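Long-range contacts in lithostathine-1-alpha (Homo sapiens, PDB 1QDD), which may inhibit spontaneous calcium carbonate precipitation and may be associated with regeneration of the pancreas and brain: residues 84-92 against 107-116; 99-108 against 123-131. The protein carries 1 engineered substitution. All blocks are in the same frame, centred on the assembly; numbering follows the deposited sequence.

In the fold
Both contacts lie in the C-type lectin domain, on the same side of the chain's centre, with their own centres about 11 Å apart. Along the chain their segments alternate, in the order 84-92, 99-108, 107-116 and 123-131, and Pro-107 and Ser-108 belong to both. Contact 1 leads into strand 115-119 and contact 2 into strand 127-130, antiparallel neighbours in one mixed sheet, where Cys-115 O meets Val-130 N. Asp-129 of contact 2 also holds Gly-113 and Arg-87 of contact 1. Contact 1 joins the loop between strands 80-81 and 90-91 to the loop leading into strand 115-119; contact 2 lays the loop after strand 90-91 against strand 127-130, in the long loop region that carries the calcium sites of many C-type lectins.

Contact 1 of 2, residues 84-92 against 107-116; sequences KKNRAWHWS and PSSVNPGYCV. Engineered in segment 84-92: Ala-88 (natural residue Arg).
Arg-87 reaches across to the backbone carbonyls of 107-116 with the end of its guanidinium. Arg-87 NH1 donates to Gly-113 O at 3.0 Å and Arg-87 NH2 to the same oxygen at 3.2 Å, an end-on grip of one atom by two nitrogens. Arg-87 NH2 also gives a straighter bond to Ser-108 O (3.0 Å, 157° at the hydrogen), arriving in the plane of that carbonyl. A bend at chi2 (68°) turns the guanidinium so that NH2 faces both carbonyls. Its strongest polar partner is Asp-82, in a salt bridge through NH1; Asp-129 forms another through NH2, and water 2 weakly links NE to Ser-108 O. Pro-112 CB lies over one guanidinium face near its rim, 3.6 Å from Arg-87 NH2, while the Tyr-114 ring stands nearly perpendicular to it, with the planes 80° apart.

Over the Tyr-114 ring lies the aliphatic part of Lys-85: CG forms a CH-pi contact 3.8 Å from the centroid, and CE continues across the same face. The ammonium is too distant for more than a weak cation-pi attraction. Water 1, in the plane of the ring at its edge, joins Tyr-114 OH to Lys-85 O.

The apolar part centres on the six-membered ring of Trp-89. Trp-89 CZ2 meets Pro-107 CB at 3.7 Å, and Trp-89 CZ3 meets Val-116 CG2 at 3.6 Å, just inside strand 115-119.

One arginine thus ties two separated carbonyls of an irregular loop to two acidic side chains. The flanking carboxylates would be expected to stabilise its positive charge, which is consistent with charge and packing both holding the loop in place.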
# COMPACT_ATOMS: atom_id res chain seq x y z
N LYS A 84 17.26 -6.41 3.82
CA LYS A 84 18.54 -7.07 4.06
C LYS A 84 18.47 -8.56 3.84
O LYS A 84 19.40 -9.32 4.14
CB LYS A 84 19.03 -6.71 5.47
CG LYS A 84 19.16 -5.21 5.70
CD LYS A 84 19.63 -4.88 7.11
CE LYS A 84 19.52 -3.40 7.41
NZ LYS A 84 19.83 -3.08 8.84
N LYS A 85 17.34 -9.07 3.34
CA LYS A 85 17.10 -10.47 3.06
C LYS A 85 17.29 -11.38 4.26
O LYS A 85 17.70 -12.55 4.15
CB LYS A 85 17.94 -10.94 1.86
CG LYS A 85 17.68 -10.11 0.62
CD LYS A 85 18.44 -10.62 -0.60
CE LYS A 85 17.75 -10.17 -1.88
NZ LYS A 85 18.18 -8.80 -2.27
N ASN A 86 16.94 -10.89 5.44
CA ASN A 86 17.10 -11.61 6.69
C ASN A 86 15.81 -11.76 7.47
O ASN A 86 15.72 -11.99 8.67
CB ASN A 86 18.16 -10.93 7.57
CG ASN A 86 17.81 -9.53 8.00
OD1 ASN A 86 16.87 -8.90 7.52
ND2 ASN A 86 18.58 -8.98 8.93
N ARG A 87 14.70 -11.55 6.74
CA ARG A 87 13.37 -11.69 7.29
C ARG A 87 13.06 -10.69 8.39
O ARG A 87 12.38 -10.93 9.37
CB ARG A 87 13.13 -13.15 7.68
CG ARG A 87 12.46 -13.92 6.58
CD ARG A 87 13.30 -14.17 5.32
NE ARG A 87 12.16 -14.70 4.54
CZ ARG A 87 11.47 -14.04 3.64
NH1 ARG A 87 11.86 -12.86 3.20
NH2 ARG A 87 10.42 -14.62 3.04
N ALA A 88 13.53 -9.45 8.19
CA ALA A 88 13.22 -8.30 9.02
C ALA A 88 12.46 -7.27 8.16
O ALA A 88 13.05 -6.65 7.27
CB ALA A 88 14.46 -7.68 9.63
N TRP A 89 11.16 -7.15 8.38
CA TRP A 89 10.27 -6.41 7.49
C TRP A 89 10.14 -4.95 7.83
O TRP A 89 10.10 -4.54 9.00
CB TRP A 89 8.87 -7.07 7.49
CG TRP A 89 8.92 -8.52 7.09
CD1 TRP A 89 9.04 -9.59 7.92
CD2 TRP A 89 8.92 -9.04 5.75
NE1 TRP A 89 9.12 -10.75 7.18
CE2 TRP A 89 9.06 -10.44 5.85
CE3 TRP A 89 8.86 -8.47 4.49
CZ2 TRP A 89 9.10 -11.26 4.72
CZ3 TRP A 89 8.89 -9.28 3.37
CH2 TRP A 89 9.02 -10.67 3.50
N HIS A 90 10.11 -4.08 6.82
CA HIS A 90 9.96 -2.66 6.98
C HIS A 90 8.98 -2.07 5.97
O HIS A 90 8.87 -2.54 4.83
CB HIS A 90 11.28 -1.90 6.72
CG HIS A 90 12.35 -2.19 7.73
ND1 HIS A 90 12.56 -1.43 8.86
CD2 HIS A 90 13.27 -3.19 7.77
CE1 HIS A 90 13.56 -1.95 9.56
NE2 HIS A 90 14.00 -3.02 8.92
N TRP A 91 8.28 -1.01 6.34
CA TRP A 91 7.40 -0.26 5.45
C TRP A 91 8.26 0.77 4.73
O TRP A 91 9.11 1.45 5.35
CB TRP A 91 6.28 0.49 6.19
CG TRP A 91 5.22 -0.40 6.75
CD1 TRP A 91 5.01 -0.68 8.08
CD2 TRP A 91 4.26 -1.19 6.04
NE1 TRP A 91 3.97 -1.57 8.23
CE2 TRP A 91 3.49 -1.90 6.98
CE3 TRP A 91 3.95 -1.34 4.68
CZ2 TRP A 91 2.49 -2.79 6.61
CZ3 TRP A 91 2.96 -2.23 4.31
CH2 TRP A 91 2.23 -2.94 5.28
N SER A 92 8.07 1.00 3.43
CA SER A 92 8.82 1.99 2.67
C SER A 92 8.62 3.38 3.23
O SER A 92 9.54 4.23 3.09
CB SER A 92 8.49 1.92 1.18
OG SER A 92 7.16 2.28 0.91
N PRO A 107 5.33 -15.70 5.74
CA PRO A 107 6.39 -15.65 4.79
C PRO A 107 7.11 -16.99 4.60
O PRO A 107 7.27 -17.71 5.58
CB PRO A 107 7.32 -14.52 5.18
CG PRO A 107 7.10 -14.32 6.63
CD PRO A 107 5.84 -15.04 6.93
N SER A 108 7.47 -17.33 3.37
CA SER A 108 8.12 -18.60 3.08
C SER A 108 9.59 -18.62 3.45
O SER A 108 10.29 -17.62 3.29
CB SER A 108 7.97 -18.93 1.58
OG SER A 108 8.48 -20.24 1.31
N SER A 109 10.09 -19.77 3.91
CA SER A 109 11.50 -19.93 4.22
C SER A 109 12.19 -20.78 3.15
O SER A 109 13.41 -20.72 3.01
CB SER A 109 11.68 -20.58 5.59
OG SER A 109 11.12 -21.88 5.61
N VAL A 110 11.42 -21.53 2.38
CA VAL A 110 11.89 -22.47 1.38
C VAL A 110 12.07 -21.92 -0.02
O VAL A 110 12.78 -22.47 -0.88
CB VAL A 110 10.98 -23.71 1.39
CG1 VAL A 110 10.84 -24.48 0.11
CG2 VAL A 110 11.32 -24.61 2.56
N ASN A 111 11.44 -20.81 -0.31
CA ASN A 111 11.52 -20.10 -1.59
C ASN A 111 11.08 -18.68 -1.23
O ASN A 111 9.97 -18.27 -1.55
CB ASN A 111 10.56 -20.72 -2.60
CG ASN A 111 11.22 -20.63 -3.97
OD1 ASN A 111 11.40 -19.53 -4.48
ND2 ASN A 111 11.61 -21.77 -4.51
N PRO A 112 11.94 -17.99 -0.50
CA PRO A 112 11.61 -16.67 -0.02
C PRO A 112 11.47 -15.53 -1.01
O PRO A 112 12.29 -15.28 -1.87
CB PRO A 112 12.74 -16.33 0.96
CG PRO A 112 13.90 -17.13 0.46
CD PRO A 112 13.28 -18.41 -0.04
N GLY A 113 10.37 -14.79 -0.81
CA GLY A 113 10.13 -13.54 -1.54
C GLY A 113 10.52 -12.38 -0.61
O GLY A 113 10.43 -12.54 0.60
N TYR A 114 10.92 -11.26 -1.18
CA TYR A 114 11.39 -10.12 -0.40
C TYR A 114 10.50 -8.90 -0.47
O TYR A 114 10.80 -7.86 0.15
CB TYR A 114 12.87 -9.81 -0.74
CG TYR A 114 13.77 -11.02 -0.51
CD1 TYR A 114 14.36 -11.69 -1.58
CD2 TYR A 114 14.00 -11.51 0.77
CE1 TYR A 114 15.17 -12.79 -1.37
CE2 TYR A 114 14.81 -12.62 0.98
CZ TYR A 114 15.38 -13.25 -0.09
OH TYR A 114 16.18 -14.36 0.13
N CYS A 115 9.39 -8.92 -1.20
CA CYS A 115 8.41 -7.85 -1.33
C CYS A 115 7.04 -8.46 -1.10
O CYS A 115 6.89 -9.69 -1.20
CB CYS A 115 8.49 -7.16 -2.69
SG CYS A 115 9.94 -6.08 -2.88
N VAL A 116 6.03 -7.69 -0.70
CA VAL A 116 4.73 -8.21 -0.30
C VAL A 116 3.56 -7.71 -1.13
O VAL A 116 3.44 -6.51 -1.44
CB VAL A 116 4.50 -7.87 1.19
CG1 VAL A 116 3.16 -8.42 1.69
CG2 VAL A 116 5.63 -8.42 2.04
O HOH W 1 16.67 -14.80 2.86
O HOH W 2 10.35 -16.73 6.32

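Contact 2 of 2, residues 99-108 against 123-131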
# COMPACT_ATOMS: atom_id res chain seq x y z
N TYR A 99 0.79 -3.90 12.67
CA TYR A 99 -0.21 -4.84 12.19
C TYR A 99 0.38 -5.86 11.20
O TYR A 99 1.26 -5.49 10.41
CB TYR A 99 -1.35 -4.08 11.50
CG TYR A 99 -2.45 -4.91 10.89
CD1 TYR A 99 -2.59 -5.05 9.51
CD2 TYR A 99 -3.37 -5.58 11.69
CE1 TYR A 99 -3.58 -5.82 8.96
CE2 TYR A 99 -4.34 -6.39 11.15
CZ TYR A 99 -4.46 -6.49 9.78
OH TYR A 99 -5.46 -7.27 9.24
N LYS A 100 -0.06 -7.10 11.25
CA LYS A 100 0.37 -8.10 10.26
C LYS A 100 -0.84 -8.93 9.83
O LYS A 100 -1.79 -9.15 10.58
CB LYS A 100 1.49 -8.98 10.78
CG LYS A 100 1.13 -9.90 11.93
CD LYS A 100 2.35 -10.72 12.36
CE LYS A 100 2.01 -11.64 13.52
NZ LYS A 100 1.75 -10.87 14.77
N SER A 101 -0.79 -9.41 8.58
CA SER A 101 -1.89 -10.23 8.05
C SER A 101 -1.41 -11.26 7.04
O SER A 101 -1.88 -11.30 5.90
CB SER A 101 -2.92 -9.28 7.43
OG SER A 101 -4.15 -9.97 7.22
N TRP A 102 -0.45 -12.09 7.42
CA TRP A 102 0.11 -13.10 6.54
C TRP A 102 -0.91 -14.17 6.18
O TRP A 102 -1.64 -14.68 7.03
CB TRP A 102 1.34 -13.72 7.19
CG TRP A 102 2.48 -12.77 7.39
CD1 TRP A 102 2.96 -12.31 8.60
CD2 TRP A 102 3.31 -12.19 6.39
NE1 TRP A 102 4.03 -11.49 8.39
CE2 TRP A 102 4.28 -11.39 7.05
CE3 TRP A 102 3.36 -12.27 4.99
CZ2 TRP A 102 5.25 -10.68 6.36
CZ3 TRP A 102 4.35 -11.57 4.32
CH2 TRP A 102 5.29 -10.78 5.00
N GLY A 103 -0.91 -14.58 4.91
CA GLY A 103 -1.73 -15.73 4.47
C GLY A 103 -1.06 -17.05 4.84
O GLY A 103 0.04 -17.10 5.36
N ILE A 104 -1.78 -18.14 4.55
CA ILE A 104 -1.32 -19.50 4.84
C ILE A 104 0.04 -19.77 4.22
O ILE A 104 0.23 -19.53 3.03
CB ILE A 104 -2.37 -20.52 4.33
CG1 ILE A 104 -3.68 -20.39 5.08
CG2 ILE A 104 -1.82 -21.94 4.41
CD1 ILE A 104 -4.88 -21.07 4.46
N GLY A 105 1.02 -20.19 5.02
CA GLY A 105 2.34 -20.53 4.54
C GLY A 105 3.28 -19.37 4.29
O GLY A 105 4.38 -19.54 3.75
N ALA A 106 2.86 -18.16 4.67
CA ALA A 106 3.66 -16.96 4.48
C ALA A 106 4.19 -16.36 5.75
O ALA A 106 3.38 -16.48 6.63
CB ALA A 106 2.90 -15.91 3.66
N PRO A 107 5.33 -15.70 5.74
CA PRO A 107 6.39 -15.65 4.79
C PRO A 107 7.11 -16.99 4.60
O PRO A 107 7.27 -17.71 5.58
CB PRO A 107 7.32 -14.52 5.18
CG PRO A 107 7.10 -14.32 6.63
CD PRO A 107 5.84 -15.04 6.93
N SER A 108 7.47 -17.33 3.37
CA SER A 108 8.12 -18.60 3.08
C SER A 108 9.59 -18.62 3.45
O SER A 108 10.29 -17.62 3.29
CB SER A 108 7.97 -18.93 1.58
OG SER A 108 8.48 -20.24 1.31
N GLY A 123 -9.68 -12.03 -0.77
CA GLY A 123 -10.43 -10.79 -0.79
C GLY A 123 -9.53 -9.58 -0.57
O GLY A 123 -9.99 -8.53 -0.10
N PHE A 124 -8.24 -9.69 -0.87
CA PHE A 124 -7.24 -8.64 -0.70
C PHE A 124 -7.03 -8.32 0.79
O PHE A 124 -6.58 -7.20 1.09
CB PHE A 124 -7.52 -7.40 -1.54
CG PHE A 124 -7.62 -7.69 -3.02
CD1 PHE A 124 -8.86 -7.68 -3.64
CD2 PHE A 124 -6.52 -7.97 -3.79
CE1 PHE A 124 -8.99 -7.96 -4.99
CE2 PHE A 124 -6.64 -8.25 -5.14
CZ PHE A 124 -7.88 -8.24 -5.74
N GLN A 125 -7.24 -9.26 1.68
CA GLN A 125 -7.05 -9.05 3.10
C GLN A 125 -5.79 -9.71 3.64
O GLN A 125 -5.38 -9.32 4.75
CB GLN A 125 -8.25 -9.59 3.89
CG GLN A 125 -9.53 -8.80 3.67
CD GLN A 125 -10.64 -9.29 4.59
OE1 GLN A 125 -10.42 -9.50 5.78
NE2 GLN A 125 -11.82 -9.50 4.03
N LYS A 126 -5.21 -10.68 2.95
CA LYS A 126 -4.02 -11.38 3.42
C LYS A 126 -2.84 -11.17 2.49
O LYS A 126 -2.99 -10.79 1.33
CB LYS A 126 -4.27 -12.87 3.62
CG LYS A 126 -5.40 -13.28 4.54
CD LYS A 126 -5.02 -13.21 6.00
CE LYS A 126 -6.12 -13.73 6.92
NZ LYS A 126 -5.85 -13.32 8.33
N TRP A 127 -1.64 -11.35 3.01
CA TRP A 127 -0.37 -11.02 2.41
C TRP A 127 0.44 -12.24 1.97
O TRP A 127 0.44 -13.27 2.64
CB TRP A 127 0.47 -10.27 3.44
CG TRP A 127 -0.11 -9.03 4.05
CD1 TRP A 127 -1.24 -8.37 3.71
CD2 TRP A 127 0.46 -8.28 5.14
NE1 TRP A 127 -1.44 -7.25 4.51
CE2 TRP A 127 -0.40 -7.19 5.39
CE3 TRP A 127 1.61 -8.45 5.92
CZ2 TRP A 127 -0.12 -6.26 6.40
CZ3 TRP A 127 1.87 -7.52 6.92
CH2 TRP A 127 1.00 -6.45 7.14
N LYS A 128 1.19 -12.08 0.89
CA LYS A 128 2.12 -13.11 0.40
C LYS A 128 3.44 -12.46 0.03
O LYS A 128 3.47 -11.39 -0.56
CB LYS A 128 1.50 -13.77 -0.83
CG LYS A 128 2.29 -14.81 -1.59
CD LYS A 128 1.34 -15.48 -2.57
CE LYS A 128 1.25 -14.80 -3.92
NZ LYS A 128 0.65 -15.78 -4.89
N ASP A 129 4.55 -13.12 0.37
CA ASP A 129 5.89 -12.71 -0.05
C ASP A 129 6.20 -13.21 -1.46
O ASP A 129 5.98 -14.40 -1.72
CB ASP A 129 6.97 -13.21 0.92
CG ASP A 129 7.00 -14.71 1.16
OD1 ASP A 129 5.94 -15.27 1.47
OD2 ASP A 129 8.09 -15.33 1.05
N VAL A 130 6.67 -12.37 -2.34
CA VAL A 130 6.94 -12.67 -3.74
C VAL A 130 8.20 -11.96 -4.20
O VAL A 130 8.68 -11.04 -3.53
CB VAL A 130 5.77 -12.20 -4.63
CG1 VAL A 130 4.50 -13.02 -4.49
CG2 VAL A 130 5.44 -10.73 -4.35
N PRO A 131 8.77 -12.32 -5.36
CA PRO A 131 9.94 -11.65 -5.88
C PRO A 131 9.65 -10.19 -6.17
O PRO A 131 8.63 -9.82 -6.79
CB PRO A 131 10.25 -12.41 -7.17
CG PRO A 131 9.63 -13.75 -6.97
CD PRO A 131 8.37 -13.49 -6.18
O HOH W 3 -5.88 -7.11 6.42
O HOH W 4 -3.20 -13.83 9.18
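Gln-125 O accepts two hydrogen bonds: Ser-101 OG donates directly at 2.8 Å, and water 3 bridges it to Tyr-99 OH. Ser-101 OG stands anti to its own N (chi1 -164°), pointing the hydroxyl at that carbonyl while CB lies over the five-membered ring of Trp-127, 3.9 Å from its centroid.

A single beta bridge pairs Trp-102 with Trp-127. Trp-127 N donates to Ser-101 O at 2.9 Å, and Gly-103 N returns a straighter bond to Trp-127 O, also 2.9 Å, on a lone pair. The indoles form a T-shaped pair, centroids 5.5 Å apart and planes at 80°, with the Trp-127 edge aimed at the Trp-102 face; Pro-107 CD covers the opposite face.

Beyond the type II turn from Gly-103 to Ala-106 and the cis peptide before Pro-107, Ser-108 N meets both carboxylate oxygens of Asp-129, at 3.2 Å from OD1 and more weakly at OD2. Gly-113 N and Arg-87 also hold OD2.

Trp-127 to Asp-129 probably corresponds to the Trp-Asn-Asp motif of calcium-binding relatives. Trp-127 packs on strands 115-119 and 75-78, while Tyr-99 and Gln-125 touch helix 56-68.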